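Local coordinates for lipoprotein (Actinomyces odontolyticus, PDB 3UP9), which probably binds L-methionine outside the cell membrane as the lipid-anchored, substrate-binding component of a transport system, at residues 9-14 against 20-25; 33-38 against 220-225; 110-115 against 172-177; 122-127 against 189-194. All coordinates share one frame; numbering follows the deposited sequence. Where two conformers were deposited one is given.

Contact 1: 9-14 against 20-25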
loop_
_atom_site.group_PDB
_atom_site.type_symbol
_atom_site.label_atom_id
_atom_site.label_comp_id
_atom_site.label_asym_id
_atom_site.label_seq_id
_atom_site.Cartn_x
_atom_site.Cartn_y
_atom_site.Cartn_z
ATOM N N LEU A 9 11.190 -19.427 4.023
ATOM C CA LEU A 9 9.868 -18.830 3.819
ATOM C C LEU A 9 9.786 -18.069 2.509
ATOM O O LEU A 9 10.513 -17.126 2.347
ATOM C CB LEU A 9 9.545 -17.833 4.924
ATOM C CG LEU A 9 9.247 -18.243 6.338
ATOM C CD1 LEU A 9 9.020 -16.974 7.164
ATOM C CD2 LEU A 9 7.994 -19.077 6.373
ATOM N N THR A 10 8.878 -18.444 1.597
ATOM C CA THR A 10 8.670 -17.677 0.378
ATOM C C THR A 10 7.673 -16.534 0.727
ATOM O O THR A 10 6.519 -16.778 1.155
ATOM C CB THR A 10 8.267 -18.614 -0.829
ATOM O OG1 THR A 10 9.142 -19.756 -0.874
ATOM C CG2 THR A 10 8.378 -17.893 -2.176
ATOM N N VAL A 11 8.138 -15.285 0.620
ATOM C CA VAL A 11 7.337 -14.143 0.943
ATOM C C VAL A 11 7.238 -13.214 -0.274
ATOM O O VAL A 11 8.274 -12.770 -0.803
ATOM C CB VAL A 11 7.931 -13.315 2.108
ATOM C CG1 VAL A 11 6.939 -12.240 2.507
ATOM C CG2 VAL A 11 8.281 -14.190 3.303
ATOM N N GLY A 12 5.991 -12.922 -0.700
ATOM C CA GLY A 12 5.711 -11.997 -1.772
ATOM C C GLY A 12 5.573 -10.564 -1.295
ATOM O O GLY A 12 5.004 -10.312 -0.252
ATOM N N ALA A 13 6.108 -9.611 -2.047
ATOM C CA ALA A 13 6.212 -8.237 -1.553
ATOM C C ALA A 13 6.293 -7.312 -2.729
ATOM O O ALA A 13 6.873 -7.669 -3.743
ATOM C CB ALA A 13 7.434 -8.072 -0.674
ATOM N N THR A 14 5.707 -6.123 -2.613
ATOM C CA THR A 14 5.925 -5.072 -3.631
ATOM C C THR A 14 7.362 -4.570 -3.470
ATOM O O THR A 14 7.971 -4.685 -2.396
ATOM C CB THR A 14 4.869 -3.931 -3.561
ATOM O OG1 THR A 14 4.643 -3.576 -2.182
ATOM C CG2 THR A 14 3.551 -4.371 -4.272
ATOM N N LYS A 20 12.462 -4.190 0.044
ATOM C CA LYS A 20 13.682 -3.634 0.686
ATOM C C LYS A 20 13.774 -3.952 2.205
ATOM O O LYS A 20 14.825 -4.324 2.722
ATOM C CB LYS A 20 13.779 -2.120 0.463
ATOM C CG LYS A 20 13.915 -1.722 -0.981
ATOM C CD LYS A 20 14.300 -0.257 -1.176
ATOM C CE LYS A 20 14.864 0.053 -2.580
ATOM N NZ LYS A 20 16.359 0.208 -2.741
ATOM N N ILE A 21 12.680 -3.778 2.922
ATOM C CA ILE A 21 12.600 -4.078 4.363
ATOM C C ILE A 21 12.893 -5.564 4.552
ATOM O O ILE A 21 13.681 -5.934 5.416
ATOM C CB ILE A 21 11.202 -3.730 4.958
ATOM C CG1 ILE A 21 10.928 -2.225 4.915
ATOM C CG2 ILE A 21 11.047 -4.223 6.377
ATOM C CD1 ILE A 21 9.426 -1.932 5.118
ATOM N N LEU A 22 12.297 -6.418 3.714
ATOM C CA LEU A 22 12.519 -7.884 3.822
ATOM C C LEU A 22 13.970 -8.271 3.502
ATOM O O LEU A 22 14.449 -9.250 4.037
ATOM C CB LEU A 22 11.561 -8.706 2.958
ATOM C CG LEU A 22 10.066 -8.682 3.274
ATOM C CD1 LEU A 22 9.349 -9.457 2.180
ATOM C CD2 LEU A 22 9.790 -9.216 4.685
ATOM N N THR A 23 14.659 -7.465 2.683
ATOM C CA THR A 23 16.009 -7.763 2.255
ATOM C C THR A 23 16.949 -7.344 3.428
ATOM O O THR A 23 17.832 -8.122 3.790
ATOM C CB THR A 23 16.334 -7.105 0.906
ATOM O OG1 THR A 23 15.456 -7.640 -0.095
ATOM C CG2 THR A 23 17.798 -7.352 0.464
ATOM N N TYR A 24 16.687 -6.191 4.065
ATOM C CA TYR A 24 17.404 -5.830 5.274
ATOM C C TYR A 24 17.312 -6.973 6.304
ATOM O O TYR A 24 18.321 -7.441 6.829
ATOM C CB TYR A 24 16.921 -4.493 5.863
ATOM C CG TYR A 24 17.484 -4.281 7.229
ATOM C CD1 TYR A 24 18.784 -3.869 7.403
ATOM C CD2 TYR A 24 16.760 -4.609 8.335
ATOM C CE1 TYR A 24 19.312 -3.682 8.676
ATOM C CE2 TYR A 24 17.278 -4.484 9.596
ATOM C CZ TYR A 24 18.538 -4.002 9.771
ATOM O OH TYR A 24 19.033 -3.905 11.052
ATOM N N ILE A 25 16.102 -7.457 6.535
ATOM C CA ILE A 25 15.889 -8.547 7.493
ATOM C C ILE A 25 16.663 -9.799 7.050
ATOM O O ILE A 25 17.391 -10.412 7.796
ATOM C CB ILE A 25 14.393 -8.903 7.671
ATOM C CG1 ILE A 25 13.664 -7.772 8.386
ATOM C CG2 ILE A 25 14.232 -10.231 8.400
ATOM C CD1 ILE A 25 12.139 -7.860 8.391
#

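Contact 2: 33-38 against 220-225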
loop_
_atom_site.group_PDB
_atom_site.type_symbol
_atom_site.label_atom_id
_atom_site.label_comp_id
_atom_site.label_asym_id
_atom_site.label_seq_id
_atom_site.Cartn_x
_atom_site.Cartn_y
_atom_site.Cartn_z
ATOM N N ALA A 33 17.738 -15.557 13.751
ATOM C CA ALA A 33 16.378 -16.065 14.065
ATOM C C ALA A 33 16.106 -17.538 13.603
ATOM O O ALA A 33 15.068 -18.122 13.927
ATOM C CB ALA A 33 15.321 -15.103 13.529
ATOM N N GLY A 34 17.061 -18.136 12.893
ATOM C CA GLY A 34 16.932 -19.485 12.340
ATOM C C GLY A 34 15.975 -19.626 11.151
ATOM O O GLY A 34 15.474 -20.722 10.884
ATOM N N ILE A 35 15.713 -18.525 10.438
ATOM C CA ILE A 35 14.939 -18.561 9.171
ATOM C C ILE A 35 15.746 -18.033 7.933
ATOM O O ILE A 35 16.729 -17.334 8.067
ATOM C CB ILE A 35 13.562 -17.830 9.263
ATOM C CG1 ILE A 35 13.745 -16.320 9.426
ATOM C CG2 ILE A 35 12.664 -18.434 10.376
ATOM C CD1 ILE A 35 12.453 -15.558 9.604
ATOM N N LYS A 36 15.304 -18.426 6.742
ATOM C CA LYS A 36 15.785 -17.895 5.477
ATOM C C LYS A 36 14.585 -17.306 4.721
ATOM O O LYS A 36 13.492 -17.876 4.726
ATOM C CB LYS A 36 16.464 -18.997 4.618
ATOM C CG LYS A 36 17.809 -19.500 5.120
ATOM C CD LYS A 36 18.421 -20.531 4.193
ATOM C CE LYS A 36 19.790 -21.042 4.703
ATOM N NZ LYS A 36 20.421 -22.047 3.784
ATOM N N LEU A 37 14.772 -16.146 4.099
ATOM C CA LEU A 37 13.720 -15.588 3.274
ATOM C C LEU A 37 13.956 -15.772 1.781
ATOM O O LEU A 37 15.012 -15.491 1.267
ATOM C CB LEU A 37 13.479 -14.116 3.596
ATOM C CG LEU A 37 13.100 -13.705 5.029
ATOM C CD1 LEU A 37 12.928 -12.191 5.032
ATOM C CD2 LEU A 37 11.865 -14.455 5.492
ATOM N N ASP A 38 12.921 -16.197 1.084
ATOM C CA ASP A 38 12.896 -16.227 -0.398
ATOM C C ASP A 38 11.933 -15.111 -0.838
ATOM O O ASP A 38 10.752 -15.325 -0.862
ATOM C CB ASP A 38 12.379 -17.584 -0.904
ATOM C CG ASP A 38 13.437 -18.682 -0.884
ATOM O OD1 ASP A 38 14.558 -18.403 -0.439
ATOM O OD2 ASP A 38 13.147 -19.829 -1.355
ATOM N N GLU A 220 7.389 -12.161 11.696
ATOM C CA GLU A 220 6.583 -11.112 12.341
ATOM C C GLU A 220 7.385 -10.356 13.448
ATOM O O GLU A 220 7.407 -9.119 13.472
ATOM C CB GLU A 220 5.272 -11.708 12.891
ATOM C CG GLU A 220 4.417 -10.765 13.764
ATOM C CD GLU A 220 3.855 -9.566 12.994
ATOM O OE1 GLU A 220 3.867 -9.563 11.729
ATOM O OE2 GLU A 220 3.367 -8.638 13.655
ATOM N N LYS A 221 8.034 -11.086 14.357
ATOM C CA LYS A 221 8.814 -10.470 15.419
ATOM C C LYS A 221 9.965 -9.606 14.817
ATOM O O LYS A 221 10.125 -8.442 15.210
ATOM C CB LYS A 221 9.269 -11.535 16.415
ATOM C CG LYS A 221 10.264 -11.063 17.444
ATOM C CD LYS A 221 10.072 -11.689 18.816
ATOM C CE LYS A 221 10.911 -10.913 19.860
ATOM N NZ LYS A 221 10.173 -10.557 21.117
ATOM N N LEU A 222 10.659 -10.107 13.779
ATOM C CA LEU A 222 11.734 -9.335 13.122
ATOM C C LEU A 222 11.229 -8.023 12.436
ATOM O O LEU A 222 11.847 -6.944 12.564
ATOM C CB LEU A 222 12.551 -10.231 12.149
ATOM C CG LEU A 222 13.266 -11.464 12.713
ATOM C CD1 LEU A 222 13.942 -12.210 11.578
ATOM C CD2 LEU A 222 14.237 -11.144 13.853
ATOM N N LEU A 223 10.082 -8.107 11.754
ATOM C CA LEU A 223 9.430 -6.947 11.118
ATOM C C LEU A 223 8.982 -5.848 12.091
ATOM O O LEU A 223 8.791 -4.724 11.673
ATOM C CB LEU A 223 8.229 -7.397 10.289
ATOM C CG LEU A 223 8.430 -7.848 8.848
ATOM C CD1 LEU A 223 7.190 -8.612 8.395
ATOM C CD2 LEU A 223 8.719 -6.667 7.944
ATOM N N HIS A 224 8.784 -6.199 13.365
ATOM C CA HIS A 224 8.416 -5.225 14.418
ATOM C C HIS A 224 9.489 -5.029 15.400
ATOM O O HIS A 224 9.252 -4.666 16.508
ATOM C CB HIS A 224 7.179 -5.643 15.164
ATOM C CG HIS A 224 5.990 -5.582 14.335
ATOM N ND1 HIS A 224 5.707 -6.533 13.461
ATOM C CD2 HIS A 224 5.020 -4.609 14.208
ATOM C CE1 HIS A 224 4.602 -6.208 12.796
ATOM N NE2 HIS A 224 4.163 -5.035 13.272
ATOM N N SER A 225 10.737 -5.240 14.970
ATOM C CA SER A 225 11.898 -4.995 15.800
ATOM C C SER A 225 12.359 -3.538 15.737
ATOM O O SER A 225 11.975 -2.803 14.841
ATOM C CB SER A 225 13.070 -5.891 15.371
ATOM O OG SER A 225 13.525 -5.586 14.059
#

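Contact 3: 110-115 against 172-177. With MSE (selenomethionine), chain B.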
loop_
_atom_site.group_PDB
_atom_site.type_symbol
_atom_site.label_atom_id
_atom_site.label_comp_id
_atom_site.label_asym_id
_atom_site.label_seq_id
_atom_site.Cartn_x
_atom_site.Cartn_y
_atom_site.Cartn_z
ATOM N N GLY A 110 -6.889 10.635 -12.333
ATOM C CA GLY A 110 -6.668 9.199 -12.272
ATOM C C GLY A 110 -6.877 8.639 -10.881
ATOM O O GLY A 110 -6.408 9.210 -9.892
ATOM N N ILE A 111 -7.566 7.515 -10.803
ATOM C CA ILE A 111 -7.927 6.894 -9.529
ATOM C C ILE A 111 -7.832 5.372 -9.713
ATOM O O ILE A 111 -8.230 4.834 -10.732
ATOM C CB ILE A 111 -9.350 7.351 -9.090
ATOM C CG1 ILE A 111 -9.658 6.987 -7.626
ATOM C CG2 ILE A 111 -10.434 6.833 -10.065
ATOM C CD1 ILE A 111 -10.751 7.865 -7.004
ATOM N N ILE A 112 -7.260 4.691 -8.735
ATOM C CA ILE A 112 -7.126 3.241 -8.761
ATOM C C ILE A 112 -8.513 2.541 -8.851
ATOM O O ILE A 112 -9.575 3.086 -8.463
ATOM C CB ILE A 112 -6.333 2.764 -7.490
ATOM C CG1 ILE A 112 -5.610 1.432 -7.760
ATOM C CG2 ILE A 112 -7.278 2.702 -6.271
ATOM C CD1 ILE A 112 -4.560 1.032 -6.748
ATOM N N SER A 113 -8.498 1.298 -9.315
ATOM C CA SER A 113 -9.750 0.594 -9.634
ATOM C C SER A 113 -10.212 -0.415 -8.590
ATOM O O SER A 113 -11.345 -0.799 -8.617
ATOM C CB SER A 113 -9.662 -0.072 -11.030
ATOM O OG SER A 113 -8.576 -0.960 -11.027
ATOM N N ASP A 114 -9.365 -0.800 -7.641
ATOM C CA ASP A 114 -9.795 -1.718 -6.562
ATOM C C ASP A 114 -10.641 -0.966 -5.506
ATOM O O ASP A 114 -10.380 0.216 -5.240
ATOM C CB ASP A 114 -8.590 -2.463 -5.978
ATOM C CG ASP A 114 -7.787 -1.650 -4.945
ATOM O OD1 ASP A 114 -8.207 -1.552 -3.741
ATOM O OD2 ASP A 114 -6.685 -1.175 -5.316
ATOM N N THR A 115 -11.646 -1.649 -4.938
ATOM C CA THR A 115 -12.583 -1.076 -3.971
ATOM C C THR A 115 -11.936 -0.324 -2.793
ATOM O O THR A 115 -12.192 0.857 -2.616
ATOM C CB THR A 115 -13.498 -2.182 -3.420
ATOM O OG1 THR A 115 -14.110 -2.857 -4.539
ATOM C CG2 THR A 115 -14.534 -1.650 -2.426
ATOM N N VAL A 172 -4.349 9.963 -8.001
ATOM C CA VAL A 172 -4.147 9.553 -6.587
ATOM C C VAL A 172 -3.360 8.246 -6.565
ATOM O O VAL A 172 -3.749 7.293 -7.209
ATOM C CB VAL A 172 -5.484 9.436 -5.790
ATOM C CG1 VAL A 172 -5.197 9.256 -4.298
ATOM C CG2 VAL A 172 -6.363 10.701 -6.046
ATOM N N ILE A 173 -2.246 8.200 -5.821
ATOM C CA ILE A 173 -1.283 7.140 -5.983
ATOM C C ILE A 173 -0.728 6.637 -4.644
ATOM O O ILE A 173 -0.050 7.373 -3.949
ATOM C CB ILE A 173 -0.083 7.551 -6.860
ATOM C CG1 ILE A 173 -0.505 8.277 -8.158
ATOM C CG2 ILE A 173 0.778 6.317 -7.176
ATOM C CD1 ILE A 173 0.642 8.478 -9.180
ATOM N N ASN A 174 -0.938 5.341 -4.346
ATOM C CA ASN A 174 -0.375 4.679 -3.180
ATOM C C ASN A 174 1.131 4.748 -3.180
ATOM O O ASN A 174 1.801 4.668 -4.268
ATOM C CB ASN A 174 -0.823 3.201 -3.139
ATOM C CG ASN A 174 -2.348 3.031 -3.039
ATOM O OD1 ASN A 174 -3.095 3.242 -4.008
ATOM N ND2 ASN A 174 -2.804 2.653 -1.865
ATOM N N GLY A 175 1.699 4.842 -1.980
ATOM C CA GLY A 175 3.172 4.924 -1.807
ATOM C C GLY A 175 4.028 3.963 -2.612
ATOM O O GLY A 175 4.921 4.406 -3.318
ATOM N N ASN A 176 3.737 2.661 -2.547
ATOM C CA ASN A 176 4.493 1.650 -3.274
ATOM C C ASN A 176 4.619 1.980 -4.745
ATOM O O ASN A 176 5.669 1.755 -5.283
ATOM C CB ASN A 176 3.945 0.214 -3.098
ATOM C CG ASN A 176 2.571 0.012 -3.713
ATOM O OD1 ASN A 176 1.567 0.508 -3.192
ATOM N ND2 ASN A 176 2.515 -0.717 -4.821
ATOM N N PHE A 177 3.550 2.505 -5.361
ATOM C CA PHE A 177 3.527 2.889 -6.789
ATOM C C PHE A 177 4.318 4.212 -7.037
ATOM O O PHE A 177 5.064 4.324 -8.028
ATOM C CB PHE A 177 2.075 2.989 -7.357
ATOM C CG PHE A 177 1.339 1.680 -7.397
ATOM C CD1 PHE A 177 1.903 0.569 -8.062
ATOM C CD2 PHE A 177 0.057 1.552 -6.805
ATOM C CE1 PHE A 177 1.247 -0.660 -8.070
ATOM C CE2 PHE A 177 -0.595 0.348 -6.837
ATOM C CZ PHE A 177 -0.006 -0.775 -7.471
HETATM N N MSE B 300 1.523 -0.317 0.023
HETATM C CA MSE B 300 0.135 0.161 -0.155
HETATM C C MSE B 300 -0.274 1.204 0.857
HETATM O O MSE B 300 0.185 1.151 2.029
HETATM O OXT MSE B 300 -1.067 2.076 0.467
HETATM C CB MSE B 300 -0.826 -0.996 -0.056
HETATM C CG MSE B 300 -2.311 -0.627 -0.367
HETATM SE SE MSE B 300 -3.433 -2.170 -0.187
HETATM C CE MSE B 300 -2.596 -3.496 -1.431
HETATM O O HOH W 1 -6.080 6.063 -6.580
#

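Contact 4: 122-127 against 189-194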
loop_
_atom_site.group_PDB
_atom_site.type_symbol
_atom_site.label_atom_id
_atom_site.label_comp_id
_atom_site.label_asym_id
_atom_site.label_seq_id
_atom_site.Cartn_x
_atom_site.Cartn_y
_atom_site.Cartn_z
ATOM N N LEU A 122 -10.833 8.483 -2.627
ATOM C CA LEU A 122 -12.070 9.276 -2.501
ATOM C C LEU A 122 -12.163 10.018 -1.171
ATOM O O LEU A 122 -12.463 11.205 -1.179
ATOM C CB LEU A 122 -13.336 8.449 -2.830
ATOM C CG LEU A 122 -13.437 8.141 -4.365
ATOM C CD1 LEU A 122 -14.572 7.160 -4.640
ATOM C CD2 LEU A 122 -13.538 9.415 -5.204
ATOM N N GLU A 123 -11.840 9.373 -0.048
ATOM C CA GLU A 123 -11.809 10.068 1.272
ATOM C C GLU A 123 -10.796 11.239 1.268
ATOM O O GLU A 123 -11.046 12.314 1.821
ATOM C CB GLU A 123 -11.377 9.131 2.410
ATOM C CG GLU A 123 -12.040 7.769 2.502
ATOM C CD GLU A 123 -13.471 7.818 2.939
ATOM O OE1 GLU A 123 -13.957 8.951 3.182
ATOM O OE2 GLU A 123 -14.100 6.721 3.040
ATOM N N LEU A 124 -9.619 10.973 0.700
ATOM C CA LEU A 124 -8.554 11.940 0.679
ATOM C C LEU A 124 -9.056 13.145 -0.071
ATOM O O LEU A 124 -8.837 14.259 0.394
ATOM C CB LEU A 124 -7.274 11.376 0.013
ATOM C CG LEU A 124 -6.120 12.369 -0.071
ATOM C CD1 LEU A 124 -5.748 12.750 1.369
ATOM C CD2 LEU A 124 -4.970 11.736 -0.834
ATOM N N LEU A 125 -9.735 12.925 -1.215
ATOM C CA LEU A 125 -10.278 14.031 -1.999
ATOM C C LEU A 125 -11.412 14.762 -1.239
ATOM O O LEU A 125 -11.508 15.980 -1.351
ATOM C CB LEU A 125 -10.667 13.591 -3.439
ATOM C CG LEU A 125 -9.516 13.010 -4.338
ATOM C CD1 LEU A 125 -10.010 12.401 -5.646
ATOM C CD2 LEU A 125 -8.441 14.041 -4.603
ATOM N N ALA A 126 -12.248 14.040 -0.469
ATOM C CA ALA A 126 -13.235 14.669 0.432
ATOM C C ALA A 126 -12.579 15.637 1.411
ATOM O O ALA A 126 -13.164 16.649 1.687
ATOM C CB ALA A 126 -14.047 13.638 1.204
ATOM N N THR A 127 -11.380 15.351 1.939
ATOM C CA THR A 127 -10.759 16.273 2.933
ATOM C C THR A 127 -10.428 17.585 2.269
ATOM O O THR A 127 -10.300 18.570 2.951
ATOM C CB THR A 127 -9.434 15.743 3.580
ATOM O OG1 THR A 127 -8.403 15.550 2.567
ATOM C CG2 THR A 127 -9.686 14.443 4.374
ATOM N N ALA A 189 4.236 15.015 -3.651
ATOM C CA ALA A 189 2.772 14.969 -3.326
ATOM C C ALA A 189 2.199 16.375 -3.227
ATOM O O ALA A 189 2.797 17.248 -2.599
ATOM C CB ALA A 189 2.496 14.204 -2.049
ATOM N N LEU A 190 1.056 16.601 -3.884
ATOM C CA LEU A 190 0.357 17.905 -3.846
ATOM C C LEU A 190 -0.483 18.025 -2.576
ATOM O O LEU A 190 -0.631 19.116 -2.025
ATOM C CB LEU A 190 -0.526 18.112 -5.078
ATOM C CG LEU A 190 0.109 18.647 -6.357
ATOM C CD1 LEU A 190 1.038 17.600 -6.971
ATOM C CD2 LEU A 190 -1.007 18.998 -7.344
ATOM N N VAL A 191 -1.040 16.893 -2.168
ATOM C CA VAL A 191 -1.939 16.725 -1.014
ATOM C C VAL A 191 -1.424 15.417 -0.393
ATOM O O VAL A 191 -1.078 14.477 -1.128
ATOM C CB VAL A 191 -3.420 16.531 -1.456
ATOM C CG1 VAL A 191 -4.378 16.211 -0.301
ATOM C CG2 VAL A 191 -3.881 17.723 -2.242
ATOM N N VAL A 192 -1.314 15.370 0.920
ATOM C CA VAL A 192 -0.735 14.218 1.601
ATOM C C VAL A 192 -1.776 13.800 2.653
ATOM O O VAL A 192 -2.214 14.618 3.434
ATOM C CB VAL A 192 0.586 14.580 2.323
ATOM C CG1 VAL A 192 1.134 13.348 3.051
ATOM C CG2 VAL A 192 1.596 15.261 1.367
ATOM N N GLU A 193 -2.170 12.536 2.654
ATOM C CA GLU A 193 -3.060 11.943 3.621
ATOM C C GLU A 193 -2.450 12.047 5.020
ATOM O O GLU A 193 -1.262 11.843 5.189
ATOM C CB GLU A 193 -3.202 10.472 3.260
ATOM C CG GLU A 193 -4.331 9.702 3.923
ATOM C CD GLU A 193 -4.240 8.204 3.624
ATOM O OE1 GLU A 193 -3.125 7.670 3.796
ATOM O OE2 GLU A 193 -5.276 7.572 3.292
ATOM N N SER A 194 -3.269 12.406 6.010
ATOM C CA SER A 194 -2.802 12.523 7.376
ATOM C C SER A 194 -2.321 11.192 7.935
ATOM O O SER A 194 -2.937 10.180 7.676
ATOM C CB SER A 194 -3.897 13.085 8.256
ATOM O OG SER A 194 -3.692 12.688 9.588
#

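Contact 1: 9-14 against 20-25
Residues 9-14 and 20-25 meet in a small, buried, wholly apolar contact between a strand and the helix that follows it. V11 and A13 of strand 7-13 face L22 of helix 15-28. Only one atom of the helix does the touching. The CD1 branch of L22 lies 3.7 Å from V11 CG1. The same methyl is also 3.7 Å from A13 CB. V11 and A13 are two residues apart on the strand, so both present a methyl to the same side, and L22 CD1 rests across the pair. The side chain of L22 is extended beyond CB, with CD1 anti to CA (chi2 174°), and this carries the methyl down to the strand. V11 CG1 stands anti to the backbone N (chi1 -173°), which places this branch beside the leucine. The backbones stay well apart. The helix is the connection of a beta-alpha-beta crossover, since strand 35-41 runs parallel to strand 7-13 and pairs with it. L22 also touches I39 of that strand. V11 is covered further by L219 of helix 213-223. Beyond the contact, I21 and I25 pack on I232 and V228 of helix 226-235, which lies against helix 15-28.

Contact 2: 33-38 against 220-225
A33, I35 and L222 make the apolar part of this contact, which joins the start of strand 35-41 to the end of helix 213-223. L222 works as a fork. Its CD1 lies 3.8 Å from A33 CB, and its CD2 is 4.1 Å from that same A33 CB. I35 and L222 reach toward each other tip to tip, with I35 CD1 and L222 CD1 4.2 Å apart. The CG1 branch of I35 sits between the backbone N and the carbonyl carbon (chi1 68°), a crowded position, and its chain is extended from there to the leucine.

Several hydrogen bonds shape the ends of the two segments. H224 is the first residue to leave the helix. In one of its two conformers H224 ND1 donates to E220 O at 3.1 Å, with the acceptor in the ring plane and an N-H...O angle of 168°. This would hold the imidazole in that turn. S225 OG donates to L222 O at 2.6 Å, and S225 N gives that oxygen a second bond. S225 OG also caps V228 N, so S225 is the N-cap of helix 226-235. On the other segment G34 has a positive phi of 72° and closes a Schellman motif, from which the chain enters the strand.

I25 of helix 15-28 touches both L37 and L222, and L219 touches I35 and L37. Helices 15-28 and 213-223 thus pack on one face of a parallel pair of strands, an alpha/beta arrangement as in the lobes of periplasmic binding proteins.

Contact 3: 110-115 against 172-177
I112 lays its CD1 methyl against F177 and N174, crossing both side chains at about a right angle. I112 CD1 is 4.0 Å from F177 CE2 and 3.8 Å from N174 OD1. The I112 chain is extended (chi2 166°), which brings the methyl across to them. The contact joins two neighbouring parallel strands, 107-112 and 170-173, where they run out into the ligand cleft of a type II periplasmic-binding-protein fold.

The strands are paired directly at V172, whose N donates to G110 O at 2.9 Å with an N-H...O angle of 163°. One step on they part. A water takes the place of the next ladder bond: I112 N donates to it, and it donates to V172 O. The two buried backbone atoms are thereby satisfied.

Past the strand, N174 and N176 belong to the pocket of the bound selenomethionine. N174 ND2 donates to the ligand OXT at 3.0 Å in a nearly straight bond of 174°. The same amide nitrogen bonds N117 OD1, so N174 links the ligand carboxylate to the start of helix 115-127. With an alanine here, OXT would probably lose this donor and N117 OD1 its partner, while I112 CD1 would lose one of its contacts. R120 NH1, N202 ND2 and E88 OE1 also bond the ligand. E88 OE1 accepts from the backbone N of N176 as well. The side-chain amide of N176, whose placement is less certain, lies over one face of the F177 ring, with N176 ND2 3.4 Å above the plane and over its centre.

Contact 4: 122-127 against 189-194
L124 is the side chain through which helix 115-127 packs on segment 189-194. Its CB points toward that segment but does not reach it. CG stands anti to the backbone N (chi1 179°) and extends the chain outward, yet is still 4.8 Å from E193 CA. The touching is left to one methyl, CD1. It comes down on the backbone at E193, with L124 CD1 3.6 Å from E193 CA and 3.8 Å from E193 N. The CB of E193 is 3.9 Å from the same L124 CD1. V191 CG1 meets this methyl too, 4.1 Å from L124 CD1. CD2 turns to the sheet, toward V172.

Only the base of E193 takes part in this packing. Its carboxylate forms a salt bridge with R120, which bonds the bound selenomethionine, and accepts from N198 ND2 and L90 N. E193 is therefore a second-shell residue that probably positions R120.

Strand 191-192 is short, weakly bonded and at the edge of its sheet, antiparallel to strand 91-93. V92 of strand 91-93 touches L124 and L125 of the helix and V191 of the neighbouring strand. L125 also reaches V172 of strand 170-173, and L122 and L125 pack on F153 of strand 151-156.

The four contacts fall into two pairs, one for each of the two larger sheets. Contacts 1 and 2, with centres 9 Å apart, share the sheet that holds strands 7-13 and 35-41. Contacts 3 and 4, whose centres are 12 Å apart, share the five-stranded sheet and are tied by helix 115-127, which follows strand 107-112. Contact 1 closes first along the chain. Contacts 3 and 4 alternate their segments and both lie inside the long loop closed by contact 2, whose centre is about 34 Å from that of contact 4. Contacts 1 and 3 meet at T14 and N176, near the ligand. This fits a two-lobed binding protein with its ligand between the lobes.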